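Local coordinates for TRAS1 ORF2p (Bombyx mori, PDB 1WDU), which is the N-terminal endonuclease domain of a telomere-specific non-LTR retrotransposon protein and probably nicks telomeric DNA so that the element can insert, at residues A[30-35]-A[229-234]; A[63-68]-A[86-91]; A[74-79]-A[101-106]; A[92-97]-A[108-113]; A[191-196]-A[235-240]. The protein carries 1 engineered substitution. All coordinates share one frame; numbering follows the deposited sequence.

How the interactions relate
Interactions 1 and 5 lie next to each other: the loop 229-234 runs straight on into 235-240, the His234 ring packs on Phe194, and a probable backbone bond links Asp233 to Asp195. Interaction 5 rests on two hydrogen bonds, interaction 1 on one lysine bond plus aliphatic contact; both are partly buried. Interaction 2 is apolar and meets interaction 1 where Phe65 touches Thr34 of helix 31-44, and interaction 4 where Val87 packs on Leu92 and Val94. Interaction 4, a hairpin, combines backbone bonds with an apolar face. Interaction 3 shares strand 105-111 with it, yet lies at the surface and relies on amides, a backbone bond and a water; their centres are about 21 Å apart.

Interaction 1: residues A[30-35]-A[229-234]; sequences KKLATA and LVSSDH. With PO4 (phosphate ion), chain C.
A chi1 of -70° sets CG of Lys30 opposite its carbonyl carbon, and the extended chain beyond it carries CD, CE and NZ across the backbone of Ser231 and Ser232. The ammonium group donates to the carbonyl of Ser231, with Lys30 NZ 3.1 Å from Ser231 O. It approaches from the flank of the carbonyl, the C=O...N angle being 117°, and is tilted out of the carbonyl plane. Behind the tip, Lys30 CD lies 3.3 Å from Ser232 CB, so the aliphatic part packs on the same piece of loop that the ammonium group binds. Ala33, in the first turn of helix 31-44, adds its methyl, with CB 4.2 Å from Ser232 CB, while Val230 CG1 rests 4.0 Å from Ala33 O. Leu32 CD1 skirts Ser231 OG, whose hydrogen bond goes to Glu36; Ser232 OG makes weak bonds to the carbonyls of Asn26 and Leu27. The carboxylate of Asp233 is not in contact with the ammonium group, Lys30 NZ standing 4.6 Å from Asp233 OD2, but may still add some attraction. At the end of the loop, His234 NE2 donates to phosphate O2 over 2.8 Å at 156°, the oxygen lying in plane at the ring edge. Tyr123 OH binds the same ion, and weak bonds from His234 ND1 to Asp208 and the Thr193 carbonyl help orient the ring. The Ser-Asp-His sequence is characteristic of AP-endonuclease-like enzymes with the DNase I-like fold, and the phosphate, though probably from the crystallisation liquor, may mark the pocket where DNA phosphate binds.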
# COMPACT_ATOMS: atom_id res chain seq x y z
N LYS A 30 -3.27 10.81 12.05
CA LYS A 30 -2.49 11.84 12.73
C LYS A 30 -2.12 13.01 11.81
O LYS A 30 -1.38 12.82 10.83
CB LYS A 30 -1.21 11.25 13.32
CG LYS A 30 -1.41 10.32 14.51
CD LYS A 30 -0.07 9.86 15.07
CE LYS A 30 -0.22 9.02 16.34
NZ LYS A 30 1.09 8.59 16.91
N LYS A 31 -2.62 14.20 12.13
CA LYS A 31 -2.35 15.40 11.35
C LYS A 31 -0.85 15.58 11.14
O LYS A 31 -0.40 15.99 10.07
CB LYS A 31 -2.89 16.64 12.07
CG LYS A 31 -4.34 16.51 12.54
CD LYS A 31 -4.83 17.78 13.22
CE LYS A 31 -6.21 17.58 13.84
NZ LYS A 31 -6.83 18.85 14.34
N LEU A 32 -0.08 15.26 12.18
CA LEU A 32 1.37 15.36 12.16
C LEU A 32 2.02 14.34 11.23
O LEU A 32 2.96 14.65 10.49
CB LEU A 32 1.92 15.19 13.58
CG LEU A 32 1.28 14.08 14.44
CD1 LEU A 32 2.21 13.75 15.61
CD2 LEU A 32 -0.10 14.53 14.96
N ALA A 33 1.52 13.11 11.29
CA ALA A 33 2.04 12.02 10.47
C ALA A 33 1.92 12.34 8.99
O ALA A 33 2.83 12.05 8.22
CB ALA A 33 1.30 10.71 10.80
N THR A 34 0.81 12.95 8.59
CA THR A 34 0.63 13.27 7.17
C THR A 34 1.56 14.42 6.76
O THR A 34 1.88 14.57 5.58
CB THR A 34 -0.84 13.63 6.82
OG1 THR A 34 -0.98 15.05 6.72
CG2 THR A 34 -1.80 13.08 7.88
N ALA A 35 1.98 15.22 7.73
CA ALA A 35 2.91 16.31 7.47
C ALA A 35 4.26 15.65 7.22
O ALA A 35 4.97 15.97 6.27
CB ALA A 35 2.98 17.24 8.67
N LEU A 229 9.64 6.51 9.08
CA LEU A 229 9.22 7.38 7.97
C LEU A 229 8.09 8.26 8.50
O LEU A 229 7.66 9.20 7.84
CB LEU A 229 8.71 6.54 6.79
CG LEU A 229 8.29 7.26 5.50
CD1 LEU A 229 9.50 7.84 4.81
CD2 LEU A 229 7.58 6.28 4.58
N VAL A 230 7.63 7.93 9.70
CA VAL A 230 6.56 8.66 10.36
C VAL A 230 6.63 8.49 11.88
O VAL A 230 7.63 8.02 12.43
CB VAL A 230 5.16 8.18 9.87
CG1 VAL A 230 4.93 8.63 8.43
CG2 VAL A 230 5.07 6.67 9.96
N SER A 231 5.55 8.87 12.56
CA SER A 231 5.46 8.76 14.01
C SER A 231 4.00 8.53 14.39
O SER A 231 3.32 9.43 14.88
CB SER A 231 5.95 10.05 14.67
OG SER A 231 5.06 11.12 14.42
N SER A 232 3.52 7.31 14.15
CA SER A 232 2.14 6.95 14.46
C SER A 232 2.04 5.45 14.71
O SER A 232 1.19 4.77 14.13
CB SER A 232 1.21 7.36 13.31
OG SER A 232 1.44 6.58 12.15
N ASP A 233 2.92 4.94 15.57
CA ASP A 233 2.95 3.52 15.90
C ASP A 233 3.28 2.64 14.70
O ASP A 233 3.71 1.50 14.87
CB ASP A 233 1.61 3.08 16.50
CG ASP A 233 1.39 3.60 17.90
OD1 ASP A 233 0.35 3.27 18.50
OD2 ASP A 233 2.26 4.35 18.41
N HIS A 234 3.08 3.17 13.50
CA HIS A 234 3.36 2.44 12.28
C HIS A 234 4.60 3.01 11.61
O HIS A 234 4.79 4.22 11.59
CB HIS A 234 2.17 2.53 11.31
CG HIS A 234 1.08 1.54 11.58
ND1 HIS A 234 1.21 0.20 11.28
CD2 HIS A 234 -0.14 1.68 12.14
CE1 HIS A 234 0.10 -0.43 11.63
NE2 HIS A 234 -0.73 0.44 12.15
P PO4 C . -4.61 0.40 13.01
O1 PO4 C . -5.66 0.22 14.16
O2 PO4 C . -3.18 0.53 13.51
O3 PO4 C . -4.83 -0.64 11.90
O4 PO4 C . -4.98 1.75 12.37

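Interaction 2: residues A[63-68]-A[86-91]; sequences KGFRGV and AVFDHD
Next to Phe88, whose ring meets Phe65 and Val68, Asp89 OD2 is gripped by two backbone amides: Asp91 N, 3.0 Å from Asp89 OD2 and nearly on its C-O axis, and Leu92 N. The first bond closes an Asx turn just after strand 83-87. No hydrogen bond crosses between the segments; the side chains that meet are apolar. Phe88 leaves the backbone on the far side from 63-68, but with chi1 at -55° its ring swings back beside Val68. One methyl, Val68 CG1, sits over that ring in an off-centre CH-pi contact, 4.2 Å from the centroid and 29° off the normal. The other, Val68 CG2, presses to 3.4 Å from Phe88 CD2. Val68 CG1 also touches the end of strand 83-87, lying 3.5 Å from Val87 O and 4.1 Å from Ala86 CB. Farther along, the two phenylalanines meet rim to rim, Phe65 CE1 being 3.6 Å from Phe88 CE2 with the ring planes at 51°, so neither ring covers the other. Helix 31-44 lies against both rings, Leu37 and Ala38 touching Phe65, and Leu37 and Ala41 touching Phe88. Ala86 packs on Ala49 and Ile51 of strand 48-52, while Val87 pairs with Arg69 on the outermost strand, 69-72.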
# COMPACT_ATOMS: atom_id res chain seq x y z
N LYS A 63 -3.88 20.63 2.82
CA LYS A 63 -3.01 21.33 3.76
C LYS A 63 -1.55 21.31 3.31
O LYS A 63 -1.05 22.29 2.77
CB LYS A 63 -3.14 20.70 5.16
CG LYS A 63 -4.52 20.85 5.80
CD LYS A 63 -4.82 22.31 6.13
CE LYS A 63 -6.20 22.48 6.73
NZ LYS A 63 -7.28 22.06 5.79
N GLY A 64 -0.88 20.18 3.53
CA GLY A 64 0.51 20.04 3.14
C GLY A 64 0.69 19.65 1.69
O GLY A 64 1.65 20.06 1.03
N PHE A 65 -0.23 18.83 1.18
CA PHE A 65 -0.20 18.38 -0.20
C PHE A 65 -0.73 19.47 -1.13
O PHE A 65 -1.94 19.71 -1.19
CB PHE A 65 -1.07 17.12 -0.35
CG PHE A 65 -0.65 16.00 0.54
CD1 PHE A 65 0.58 15.39 0.39
CD2 PHE A 65 -1.50 15.55 1.55
CE1 PHE A 65 0.97 14.34 1.22
CE2 PHE A 65 -1.12 14.50 2.39
CZ PHE A 65 0.12 13.90 2.22
N ARG A 66 0.17 20.13 -1.84
CA ARG A 66 -0.20 21.21 -2.75
C ARG A 66 -0.57 20.70 -4.15
O ARG A 66 -1.74 20.46 -4.44
CB ARG A 66 0.93 22.22 -2.84
N GLY A 67 0.43 20.55 -5.02
CA GLY A 67 0.17 20.07 -6.36
C GLY A 67 0.16 18.55 -6.41
O GLY A 67 0.57 17.94 -7.40
N VAL A 68 -0.32 17.95 -5.33
CA VAL A 68 -0.39 16.50 -5.19
C VAL A 68 -1.79 15.98 -5.43
O VAL A 68 -2.75 16.42 -4.80
CB VAL A 68 0.03 16.09 -3.78
CG1 VAL A 68 -0.07 14.58 -3.63
CG2 VAL A 68 1.43 16.58 -3.49
N ALA A 86 -1.56 8.82 -3.04
CA ALA A 86 -1.08 10.17 -3.37
C ALA A 86 -0.06 10.10 -4.50
O ALA A 86 0.90 9.32 -4.46
CB ALA A 86 -0.44 10.81 -2.14
N VAL A 87 -0.27 10.92 -5.51
CA VAL A 87 0.65 10.98 -6.64
C VAL A 87 1.34 12.33 -6.59
O VAL A 87 0.71 13.37 -6.81
CB VAL A 87 -0.10 10.82 -7.98
CG1 VAL A 87 0.90 10.85 -9.13
CG2 VAL A 87 -0.88 9.49 -7.99
N PHE A 88 2.63 12.33 -6.27
CA PHE A 88 3.41 13.56 -6.19
C PHE A 88 4.01 13.94 -7.55
O PHE A 88 4.35 15.10 -7.79
CB PHE A 88 4.52 13.43 -5.15
CG PHE A 88 4.03 13.03 -3.78
CD1 PHE A 88 3.90 11.68 -3.44
CD2 PHE A 88 3.63 14.00 -2.87
CE1 PHE A 88 3.38 11.31 -2.19
CE2 PHE A 88 3.10 13.64 -1.63
CZ PHE A 88 2.98 12.29 -1.29
N ASP A 89 4.14 12.95 -8.43
CA ASP A 89 4.69 13.19 -9.75
C ASP A 89 3.61 13.89 -10.58
O ASP A 89 2.60 13.29 -10.95
CB ASP A 89 5.11 11.87 -10.40
CG ASP A 89 5.77 12.07 -11.75
OD1 ASP A 89 6.67 11.28 -12.09
OD2 ASP A 89 5.38 13.00 -12.48
N HIS A 90 3.84 15.18 -10.84
CA HIS A 90 2.91 16.03 -11.58
C HIS A 90 2.56 15.61 -13.01
O HIS A 90 1.44 15.85 -13.47
CB HIS A 90 3.45 17.47 -11.57
CG HIS A 90 2.54 18.47 -12.22
ND1 HIS A 90 2.29 18.49 -13.57
CD2 HIS A 90 1.82 19.49 -11.69
CE1 HIS A 90 1.45 19.48 -13.85
NE2 HIS A 90 1.15 20.10 -12.73
N ASP A 91 3.49 14.97 -13.71
CA ASP A 91 3.25 14.59 -15.10
C ASP A 91 2.83 13.15 -15.34
O ASP A 91 2.40 12.80 -16.44
CB ASP A 91 4.48 14.89 -15.96
CG ASP A 91 4.77 16.38 -16.07
OD1 ASP A 91 3.83 17.15 -16.37
OD2 ASP A 91 5.93 16.78 -15.86

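Interaction 3: residues A[74-79]-A[101-106]; sequences TAQGDG and TTNNIV
Thr74 and Asn103 have the nearest CA atoms, and a backbone bond pairs Thr74 with the residue before Asn103: Thr74 N donates to Thr102 O over 2.7 Å. The donor stands well above the carbonyl plane, 50° out of it. Of side-chain bonds, one crosses the contact. Gln76, bent at chi2 (-60°), folds its amide back so that NE2 donates to Asn103 OD1 at 2.7 Å; the two amide planes stand 76° apart. The same NE2 also makes a weak bond to the carbonyl of Thr74. A water forms a third link, donating to Thr74 O at 2.5 Å and to Asn103 O at 2.6 Å. Van der Waals contact comes from Thr74, whose CB lies 3.3 Å from Asn103 ND2 while its methyl flanks the same amide. With an alanine here instead of Asn103, the Gln76 amide would probably lose its acceptor across the contact, keeping just the weak bond to Thr74 O, and be freer to turn, and a gap would open beside Thr74. Within the second loop, Thr102 OG1 takes bonds from Asn104 N at 3.0 Å and Ile105 N at 3.1 Å, and pairs with Gln136 of helix 131-142. This surface contact thus joins a type I turn, Gln76 to Gly79, to an ST turn and ST motif leading into strand 105-111, clasping loops of the two sheets of the sandwich.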
# COMPACT_ATOMS: atom_id res chain seq x y z
N THR A 74 -13.84 5.09 -0.66
CA THR A 74 -15.15 5.60 -0.27
C THR A 74 -15.16 6.18 1.14
O THR A 74 -14.82 5.49 2.10
CB THR A 74 -16.21 4.50 -0.34
OG1 THR A 74 -16.09 3.82 -1.60
CG2 THR A 74 -17.60 5.09 -0.22
N ALA A 75 -15.57 7.44 1.26
CA ALA A 75 -15.61 8.11 2.55
C ALA A 75 -16.80 7.65 3.39
O ALA A 75 -17.84 7.28 2.85
CB ALA A 75 -15.67 9.62 2.35
N GLN A 76 -16.63 7.69 4.70
CA GLN A 76 -17.67 7.29 5.64
C GLN A 76 -18.47 8.53 6.05
O GLN A 76 -18.06 9.66 5.76
CB GLN A 76 -17.04 6.66 6.89
CG GLN A 76 -15.93 5.66 6.60
CD GLN A 76 -16.40 4.49 5.76
OE1 GLN A 76 -17.23 3.69 6.19
NE2 GLN A 76 -15.87 4.39 4.54
N GLY A 77 -19.60 8.31 6.72
CA GLY A 77 -20.44 9.41 7.15
C GLY A 77 -19.71 10.57 7.80
O GLY A 77 -19.97 11.73 7.48
N ASP A 78 -18.79 10.27 8.72
CA ASP A 78 -18.03 11.31 9.41
C ASP A 78 -16.84 11.81 8.59
O ASP A 78 -16.02 12.58 9.09
CB ASP A 78 -17.55 10.79 10.77
CG ASP A 78 -16.81 9.48 10.65
OD1 ASP A 78 -15.88 9.39 9.82
OD2 ASP A 78 -17.15 8.54 11.39
N GLY A 79 -16.75 11.37 7.34
CA GLY A 79 -15.66 11.80 6.48
C GLY A 79 -14.43 10.91 6.50
O GLY A 79 -13.45 11.19 5.82
N THR A 101 -12.81 0.71 -6.44
CA THR A 101 -12.56 1.36 -5.17
C THR A 101 -13.73 1.20 -4.21
O THR A 101 -14.90 1.30 -4.61
CB THR A 101 -12.28 2.86 -5.38
OG1 THR A 101 -13.47 3.52 -5.83
CG2 THR A 101 -11.18 3.05 -6.42
N THR A 102 -13.41 0.93 -2.95
CA THR A 102 -14.41 0.73 -1.91
C THR A 102 -14.05 1.55 -0.68
O THR A 102 -13.25 2.49 -0.75
CB THR A 102 -14.48 -0.74 -1.48
OG1 THR A 102 -13.27 -1.09 -0.78
CG2 THR A 102 -14.64 -1.65 -2.70
N ASN A 103 -14.64 1.18 0.45
CA ASN A 103 -14.38 1.86 1.71
C ASN A 103 -13.07 1.38 2.32
O ASN A 103 -12.58 1.98 3.29
CB ASN A 103 -15.52 1.61 2.70
CG ASN A 103 -16.85 2.16 2.22
OD1 ASN A 103 -17.47 3.00 2.89
ND2 ASN A 103 -17.31 1.70 1.05
N ASN A 104 -12.50 0.31 1.77
CA ASN A 104 -11.25 -0.24 2.29
C ASN A 104 -10.10 -0.25 1.29
O ASN A 104 -8.94 -0.37 1.69
CB ASN A 104 -11.47 -1.67 2.80
CG ASN A 104 -12.38 -1.73 4.01
OD1 ASN A 104 -13.60 -1.85 3.87
ND2 ASN A 104 -11.79 -1.62 5.20
N ILE A 105 -10.41 -0.16 0.00
CA ILE A 105 -9.35 -0.14 -0.99
C ILE A 105 -9.59 0.92 -2.05
O ILE A 105 -10.73 1.29 -2.36
CB ILE A 105 -9.18 -1.51 -1.74
CG1 ILE A 105 -10.27 -1.68 -2.79
CG2 ILE A 105 -9.19 -2.68 -0.74
CD1 ILE A 105 -10.01 -2.84 -3.73
N VAL A 106 -8.48 1.44 -2.58
CA VAL A 106 -8.53 2.43 -3.64
C VAL A 106 -7.56 1.91 -4.70
O VAL A 106 -6.42 1.52 -4.41
CB VAL A 106 -8.16 3.86 -3.12
CG1 VAL A 106 -6.71 3.91 -2.66
CG2 VAL A 106 -8.44 4.90 -4.22
O HOH W 1 -12.79 4.53 3.25

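Interaction 4: residues A[92-97]-A[108-113]; sequences LDVIQY and VGIRTR
A beta hairpin, strand 93-96 against strand 105-111, is zipped here by antiparallel pairing, the short axes running at 156° to each other. Asp93 with Arg111 and Ile95 with Gly109 are the hydrogen-bonded pairs; Val94 with Ile110 and Gln96 with Val108 are non-hydrogen-bonded. Arg111 N lies 2.9 Å from Asp93 O, and Ile95 N 3.0 Å from Gly109 O. The returning bond, Gly109 N to Ile95 O at 2.9 Å, is the straightest, 164° at the hydrogen and in the carbonyl plane. Asp93 O also receives a CA-H...O contact, with Ile110 CA 3.2 Å away. Glycine suits position 109, where Ile95 CG2 and the Tyr97 ring edge crowd the CA, Tyr97 CE1 lying 3.6 Å from Gly109 N. At the open end of the hairpin, Leu92 swings its CG away from its own N (chi1 -175°) and splits its methyls: CD2 lies 3.6 Å from Ile110 CG2, and CD1 is 3.5 Å from Thr112 CG2. An alanine in place of Leu92 is likely to leave the methyls Ile110 CG2 and Thr112 CG2 without their partner and to open a gap there. Val94 CG1 meets Val108 CG1 at 3.9 Å on the face that packs on Phe71 and on Val87 and Ile85 of the other sheet. Arg111 forms its salt bridge with Glu116, its charge not touching that of Asp93. The two faces thus differ in chemistry: that with Val94, Val108 and Ile110 is largely apolar and packs on the other sheet, while that with Asp93 and Arg111 carries charge beside Ile95.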
# COMPACT_ATOMS: atom_id res chain seq x y z
N LEU A 92 2.95 12.31 -14.32
CA LEU A 92 2.56 10.91 -14.43
C LEU A 92 1.10 10.75 -14.84
O LEU A 92 0.21 11.36 -14.26
CB LEU A 92 2.81 10.21 -13.09
CG LEU A 92 2.57 8.70 -13.04
CD1 LEU A 92 3.40 8.01 -14.12
CD2 LEU A 92 2.96 8.19 -11.65
N ASP A 93 0.85 9.93 -15.85
CA ASP A 93 -0.51 9.67 -16.33
C ASP A 93 -1.23 8.81 -15.30
O ASP A 93 -0.72 7.78 -14.85
CB ASP A 93 -0.47 8.95 -17.68
CG ASP A 93 -0.52 9.91 -18.86
OD1 ASP A 93 0.18 10.95 -18.82
OD2 ASP A 93 -1.24 9.62 -19.85
N VAL A 94 -2.44 9.23 -14.93
CA VAL A 94 -3.23 8.51 -13.94
C VAL A 94 -4.63 8.15 -14.44
O VAL A 94 -5.25 8.91 -15.18
CB VAL A 94 -3.35 9.35 -12.65
CG1 VAL A 94 -4.38 8.74 -11.72
CG2 VAL A 94 -2.00 9.44 -11.96
N ILE A 95 -5.11 6.99 -14.02
CA ILE A 95 -6.44 6.55 -14.39
C ILE A 95 -7.15 5.99 -13.17
O ILE A 95 -6.59 5.15 -12.45
CB ILE A 95 -6.41 5.49 -15.52
CG1 ILE A 95 -7.73 4.72 -15.54
CG2 ILE A 95 -5.22 4.56 -15.34
CD1 ILE A 95 -7.87 3.79 -16.70
N GLN A 96 -8.37 6.45 -12.93
CA GLN A 96 -9.15 6.02 -11.78
C GLN A 96 -10.09 4.86 -12.10
O GLN A 96 -10.61 4.75 -13.21
CB GLN A 96 -10.01 7.17 -11.24
CG GLN A 96 -9.27 8.45 -10.94
CD GLN A 96 -10.19 9.51 -10.36
OE1 GLN A 96 -10.74 9.34 -9.27
NE2 GLN A 96 -10.37 10.61 -11.08
N TYR A 97 -10.33 4.02 -11.11
CA TYR A 97 -11.24 2.89 -11.27
C TYR A 97 -12.30 2.91 -10.17
O TYR A 97 -12.24 2.15 -9.21
CB TYR A 97 -10.47 1.58 -11.24
CG TYR A 97 -9.47 1.47 -12.36
CD1 TYR A 97 -8.11 1.71 -12.14
CD2 TYR A 97 -9.87 1.14 -13.66
CE1 TYR A 97 -7.18 1.63 -13.18
CE2 TYR A 97 -8.96 1.06 -14.71
CZ TYR A 97 -7.61 1.30 -14.46
OH TYR A 97 -6.70 1.19 -15.49
N VAL A 108 -5.78 2.59 -8.45
CA VAL A 108 -5.40 3.61 -9.41
C VAL A 108 -4.31 3.13 -10.34
O VAL A 108 -3.33 2.53 -9.89
CB VAL A 108 -4.92 4.88 -8.67
CG1 VAL A 108 -3.85 5.58 -9.46
CG2 VAL A 108 -6.10 5.80 -8.41
N GLY A 109 -4.49 3.39 -11.64
CA GLY A 109 -3.48 3.00 -12.61
C GLY A 109 -2.55 4.17 -12.91
O GLY A 109 -2.97 5.33 -12.85
N ILE A 110 -1.29 3.87 -13.19
CA ILE A 110 -0.29 4.87 -13.56
C ILE A 110 0.29 4.39 -14.88
O ILE A 110 0.48 3.18 -15.09
CB ILE A 110 0.86 5.03 -12.53
CG1 ILE A 110 1.48 3.67 -12.20
CG2 ILE A 110 0.34 5.74 -11.27
CD1 ILE A 110 2.62 3.76 -11.20
N ARG A 111 0.59 5.32 -15.77
CA ARG A 111 1.10 4.95 -17.08
C ARG A 111 2.24 5.83 -17.56
O ARG A 111 2.26 7.04 -17.31
CB ARG A 111 -0.07 5.01 -18.07
CG ARG A 111 0.28 4.79 -19.53
CD ARG A 111 -0.88 5.23 -20.40
NE ARG A 111 -0.53 5.31 -21.82
CZ ARG A 111 -0.34 4.25 -22.60
NH1 ARG A 111 -0.46 3.02 -22.12
NH2 ARG A 111 -0.01 4.43 -23.88
N THR A 112 3.20 5.20 -18.23
CA THR A 112 4.37 5.88 -18.82
C THR A 112 4.68 5.11 -20.10
O THR A 112 4.06 4.08 -20.38
CB THR A 112 5.62 5.82 -17.90
OG1 THR A 112 6.02 4.46 -17.71
CG2 THR A 112 5.32 6.45 -16.55
N ARG A 113 5.63 5.60 -20.90
CA ARG A 113 6.00 4.92 -22.14
C ARG A 113 6.43 3.49 -21.83
O ARG A 113 6.10 2.55 -22.55
CB ARG A 113 7.18 5.63 -22.83
CG ARG A 113 6.82 6.65 -23.92
CD ARG A 113 6.50 8.02 -23.35
NE ARG A 113 6.89 9.09 -24.26
CZ ARG A 113 6.81 10.39 -23.98
NH1 ARG A 113 6.34 10.79 -22.80
NH2 ARG A 113 7.21 11.29 -24.87

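Interaction 5: residues A[191-196]-A[235-240]; sequences VPTFDT and NGMVFN
Asn235, just ahead of strand 237-241, holds the chain beside a classic beta bulge in which Thr193 and Phe194 both face Ser205 of strand 204-212. Asn235 CB points toward 191-196 and lies 3.7 Å from Pro192 O. CG comes closer to that oxygen, and at the tip ND2 donates to Pro192 O over a short 2.5 Å, the acceptor tilted 25° out of the amide plane. With CG set opposite the carbonyl carbon (chi1 -68°), the amide lies next to the residue's own N, so the two donors of Asn235 reach successive carbonyls. The second bond, Asn235 N to Thr193 O, is 2.7 Å long and straight at 166°, although its donor stands well above the carbonyl plane. Thr193 OG1 is held by Asp208. Asn235 therefore ties the bulge region of one sheet to the entry of a strand in the other. Met237, packed on Gln24 of strand 20-26 and on Trp223 and Val225 of strand 220-225, bends at chi3 and offers its sulfur to the bulge: Met237 SD lies 4.0 Å from Thr193 CG2.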
# COMPACT_ATOMS: atom_id res chain seq x y z
N VAL A 191 12.07 -5.95 10.61
CA VAL A 191 11.87 -4.65 11.24
C VAL A 191 10.38 -4.44 11.45
O VAL A 191 9.60 -4.53 10.51
CB VAL A 191 12.41 -3.51 10.36
CG1 VAL A 191 12.24 -2.17 11.06
CG2 VAL A 191 13.87 -3.76 10.02
N PRO A 192 9.96 -4.17 12.70
CA PRO A 192 8.54 -3.96 12.98
C PRO A 192 7.93 -2.81 12.18
O PRO A 192 8.49 -1.71 12.12
CB PRO A 192 8.51 -3.70 14.48
CG PRO A 192 9.84 -3.04 14.73
CD PRO A 192 10.78 -3.89 13.90
N THR A 193 6.79 -3.06 11.54
CA THR A 193 6.11 -2.04 10.76
C THR A 193 5.16 -1.34 11.72
O THR A 193 4.52 -0.34 11.38
CB THR A 193 5.33 -2.64 9.58
OG1 THR A 193 4.27 -3.48 10.08
CG2 THR A 193 6.25 -3.47 8.69
N PHE A 194 5.07 -1.90 12.93
CA PHE A 194 4.22 -1.35 13.98
C PHE A 194 4.90 -1.55 15.33
O PHE A 194 5.20 -2.68 15.73
CB PHE A 194 2.84 -2.01 14.00
CG PHE A 194 1.93 -1.46 15.07
CD1 PHE A 194 2.05 -1.89 16.39
CD2 PHE A 194 0.98 -0.49 14.76
CE1 PHE A 194 1.23 -1.35 17.39
CE2 PHE A 194 0.16 0.05 15.75
CZ PHE A 194 0.28 -0.38 17.06
N ASP A 195 5.14 -0.44 16.02
CA ASP A 195 5.80 -0.45 17.32
C ASP A 195 5.05 0.43 18.32
O ASP A 195 4.63 1.54 17.99
CB ASP A 195 7.24 0.03 17.18
CG ASP A 195 7.94 0.19 18.51
OD1 ASP A 195 8.10 -0.82 19.23
OD2 ASP A 195 8.34 1.33 18.84
N THR A 196 4.88 -0.07 19.54
CA THR A 196 4.19 0.66 20.59
C THR A 196 4.83 0.36 21.95
O THR A 196 5.57 -0.62 22.09
CB THR A 196 2.69 0.28 20.67
OG1 THR A 196 2.07 0.51 19.39
CG2 THR A 196 1.97 1.13 21.72
N ASN A 235 5.44 2.13 11.08
CA ASN A 235 6.64 2.56 10.39
C ASN A 235 6.42 2.58 8.89
O ASN A 235 5.87 1.63 8.31
CB ASN A 235 7.82 1.64 10.72
CG ASN A 235 8.25 1.75 12.16
OD1 ASN A 235 8.04 2.79 12.80
ND2 ASN A 235 8.87 0.70 12.68
N GLY A 236 6.85 3.66 8.25
CA GLY A 236 6.70 3.77 6.81
C GLY A 236 7.60 2.78 6.09
O GLY A 236 8.56 2.24 6.67
N MET A 237 7.27 2.51 4.83
CA MET A 237 8.05 1.60 4.00
C MET A 237 8.33 2.27 2.67
O MET A 237 7.67 3.26 2.31
CB MET A 237 7.28 0.30 3.79
CG MET A 237 7.28 -0.57 5.03
SD MET A 237 5.84 -1.64 5.17
CE MET A 237 4.63 -0.46 5.83
N VAL A 238 9.32 1.75 1.96
CA VAL A 238 9.71 2.33 0.69
C VAL A 238 10.25 1.28 -0.28
O VAL A 238 10.84 0.28 0.13
CB VAL A 238 10.82 3.43 0.92
CG1 VAL A 238 10.47 4.28 2.12
CG2 VAL A 238 12.18 2.80 1.14
N PHE A 239 10.04 1.51 -1.57
CA PHE A 239 10.53 0.62 -2.61
C PHE A 239 10.51 1.34 -3.95
O PHE A 239 9.89 2.39 -4.07
CB PHE A 239 9.72 -0.69 -2.66
CG PHE A 239 8.30 -0.52 -3.10
CD1 PHE A 239 7.29 -0.30 -2.16
CD2 PHE A 239 7.95 -0.62 -4.45
CE1 PHE A 239 5.95 -0.16 -2.56
CE2 PHE A 239 6.62 -0.48 -4.86
CZ PHE A 239 5.62 -0.25 -3.92
N ASN A 240 11.19 0.79 -4.95
CA ASN A 240 11.26 1.43 -6.26
C ASN A 240 10.67 0.63 -7.41
O ASN A 240 10.63 -0.60 -7.36
CB ASN A 240 12.72 1.74 -6.62
CG ASN A 240 13.49 2.34 -5.48
OD1 ASN A 240 13.26 3.48 -5.08
ND2 ASN A 240 14.43 1.56 -4.93